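Local coordinates for protein PfkB (Polaromonas sp. JS666, PDB 4DU5) that probably phosphorylates a sugar or related carbohydrate substrate at the expense of ATP, as a kinase of the pfkB family, at residues A[28-33]-A[147-152]. Numbering follows the deposited sequence.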
loop_
_atom_site.group_PDB
_atom_site.type_symbol
_atom_site.label_atom_id
_atom_site.label_comp_id
_atom_site.label_asym_id
_atom_site.label_seq_id
_atom_site.Cartn_x
_atom_site.Cartn_y
_atom_site.Cartn_z
ATOM N N ASP A 28 -27.011 -8.698 -18.171
ATOM C CA ASP A 28 -27.624 -7.398 -18.408
ATOM C C ASP A 28 -26.583 -6.326 -18.707
ATOM O O ASP A 28 -26.686 -5.639 -19.730
ATOM C CB ASP A 28 -28.560 -7.013 -17.265
ATOM C CG ASP A 28 -29.736 -8.009 -17.109
ATOM O OD1 ASP A 28 -30.329 -8.403 -18.140
ATOM O OD2 ASP A 28 -30.074 -8.403 -15.966
ATOM N N VAL A 29 -25.553 -6.222 -17.867
ATOM C CA VAL A 29 -24.579 -5.103 -17.939
ATOM C C VAL A 29 -23.111 -5.511 -17.671
ATOM O O VAL A 29 -22.816 -6.165 -16.659
ATOM C CB VAL A 29 -24.988 -3.944 -16.965
ATOM C CG1 VAL A 29 -23.841 -3.003 -16.686
ATOM C CG2 VAL A 29 -26.155 -3.172 -17.505
ATOM N N ILE A 30 -22.207 -5.115 -18.569
ATOM C CA ILE A 30 -20.786 -5.215 -18.304
ATOM C C ILE A 30 -20.168 -3.824 -18.003
ATOM O O ILE A 30 -20.517 -2.845 -18.669
ATOM C CB ILE A 30 -20.030 -5.966 -19.466
ATOM C CG1 ILE A 30 -20.247 -7.473 -19.356
ATOM C CG2 ILE A 30 -18.515 -5.784 -19.392
ATOM C CD1 ILE A 30 -19.781 -8.273 -20.581
ATOM N N THR A 31 -19.279 -3.736 -16.999
ATOM C CA THR A 31 -18.330 -2.578 -16.883
ATOM C C THR A 31 -16.880 -2.967 -16.785
ATOM O O THR A 31 -16.551 -4.025 -16.244
ATOM C CB THR A 31 -18.466 -1.680 -15.620
ATOM O OG1 THR A 31 -19.028 -2.411 -14.507
ATOM C CG2 THR A 31 -19.189 -0.455 -15.920
ATOM N N PHE A 32 -16.043 -2.033 -17.240
ATOM C CA PHE A 32 -14.597 -2.089 -17.128
ATOM C C PHE A 32 -14.104 -1.069 -16.103
ATOM O O PHE A 32 -14.514 0.091 -16.123
ATOM C CB PHE A 32 -13.949 -1.821 -18.488
ATOM C CG PHE A 32 -14.071 -2.967 -19.436
ATOM C CD1 PHE A 32 -15.319 -3.307 -20.002
ATOM C CD2 PHE A 32 -12.957 -3.742 -19.769
ATOM C CE1 PHE A 32 -15.444 -4.398 -20.908
ATOM C CE2 PHE A 32 -13.073 -4.830 -20.656
ATOM C CZ PHE A 32 -14.320 -5.155 -21.229
ATOM N N GLY A 33 -13.199 -1.477 -15.226
ATOM C CA GLY A 33 -12.693 -0.517 -14.260
ATOM C C GLY A 33 -11.890 -1.093 -13.122
ATOM O O GLY A 33 -11.836 -2.306 -12.913
ATOM N N GLU A 147 -14.025 -10.158 -26.671
ATOM C CA GLU A 147 -15.134 -9.714 -27.535
ATOM C C GLU A 147 -16.417 -10.525 -27.430
ATOM O O GLU A 147 -17.456 -9.976 -27.109
ATOM C CB GLU A 147 -14.673 -9.517 -28.979
ATOM C CG GLU A 147 -13.571 -8.443 -29.095
ATOM C CD GLU A 147 -13.109 -8.193 -30.533
ATOM O OE1 GLU A 147 -13.608 -8.902 -31.437
ATOM O OE2 GLU A 147 -12.243 -7.301 -30.752
ATOM N N ALA A 148 -16.363 -11.823 -27.658
ATOM C CA ALA A 148 -17.579 -12.639 -27.518
ATOM C C ALA A 148 -18.303 -12.382 -26.195
ATOM O O ALA A 148 -19.559 -12.368 -26.148
ATOM C CB ALA A 148 -17.264 -14.155 -27.667
ATOM N N TRP A 149 -17.512 -12.185 -25.128
ATOM C CA TRP A 149 -18.037 -12.065 -23.758
ATOM C C TRP A 149 -18.783 -10.746 -23.542
ATOM O O TRP A 149 -19.832 -10.708 -22.889
ATOM C CB TRP A 149 -16.908 -12.191 -22.745
ATOM C CG TRP A 149 -17.344 -12.022 -21.353
ATOM C CD1 TRP A 149 -18.095 -12.894 -20.619
ATOM C CD2 TRP A 149 -17.063 -10.920 -20.504
ATOM N NE1 TRP A 149 -18.316 -12.394 -19.364
ATOM C CE2 TRP A 149 -17.691 -11.176 -19.265
ATOM C CE3 TRP A 149 -16.348 -9.736 -20.666
ATOM C CZ2 TRP A 149 -17.611 -10.295 -18.186
ATOM C CZ3 TRP A 149 -16.274 -8.842 -19.587
ATOM C CH2 TRP A 149 -16.904 -9.130 -18.370
ATOM N N LEU A 150 -18.202 -9.684 -24.075
ATOM C CA LEU A 150 -18.747 -8.365 -24.019
ATOM C C LEU A 150 -20.140 -8.377 -24.662
ATOM O O LEU A 150 -21.166 -8.082 -24.003
ATOM C CB LEU A 150 -17.834 -7.465 -24.833
ATOM C CG LEU A 150 -17.585 -6.027 -24.424
ATOM C CD1 LEU A 150 -16.943 -5.259 -25.585
ATOM C CD2 LEU A 150 -18.882 -5.407 -23.969
ATOM N N LEU A 151 -20.159 -8.736 -25.947
ATOM C CA LEU A 151 -21.360 -8.818 -26.747
ATOM C C LEU A 151 -22.464 -9.677 -26.122
ATOM O O LEU A 151 -23.598 -9.649 -26.584
ATOM C CB LEU A 151 -20.988 -9.340 -28.125
ATOM C CG LEU A 151 -20.506 -8.350 -29.213
ATOM C CD1 LEU A 151 -19.788 -7.090 -28.702
ATOM C CD2 LEU A 151 -19.635 -9.089 -30.252
ATOM N N SER A 152 -22.155 -10.416 -25.061
ATOM C CA SER A 152 -23.135 -11.323 -24.475
ATOM C C SER A 152 -23.954 -10.643 -23.370
ATOM O O SER A 152 -24.761 -11.292 -22.663
ATOM C CB SER A 152 -22.448 -12.605 -23.961
ATOM O OG SER A 152 -22.007 -12.507 -22.621
#
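Ile30 meets Trp149 through a CH-pi contact: CD1 of Ile30 stands 3.5 Å from the centroid of the six-membered ring of Trp149, only 3° off the ring normal. That methyl is about equally far from all six ring carbons, which confirms a face-on approach. Both branches of Ile30 take part, since CG2 reaches CZ3 of Trp149 at 3.8 Å, nearer the rim of the same ring. The first torsion (chi1 -78°) sets CG1 anti to the carbonyl carbon and CG2 anti to the backbone N; the extended second torsion then carries CD1 out to the ring. CD1 also packs on the helix backbone, 3.6 Å from CA of Leu150. In Trp149, CG is anti to the backbone N (chi1 177°), and the indole extends from the helix obliquely across the Ile30 side chain. Phe32 adds a looser contact, its CZ lying 4.5 Å from CZ3 of Trp149 at the indole edge; CG of Leu150 borders the phenylalanine edge, 4.4 Å from CE1 of Phe32. No hydrogen bond joins the segments, so the evidence is of apolar packing; O of Trp149 accepts a hydrogen bond from OG of Ser152 (2.8 Å). Helix 147-150 thus packs on an inner strand, 27-32, flanked by parallel strands 75-81 and 153-159, in keeping with the alpha/beta fold of ribokinase-like kinases. His103 of strand 100-106 stacks on Trp149, while helix 169-182 supplies Thr176 against Phe32 and Met180 against Leu150.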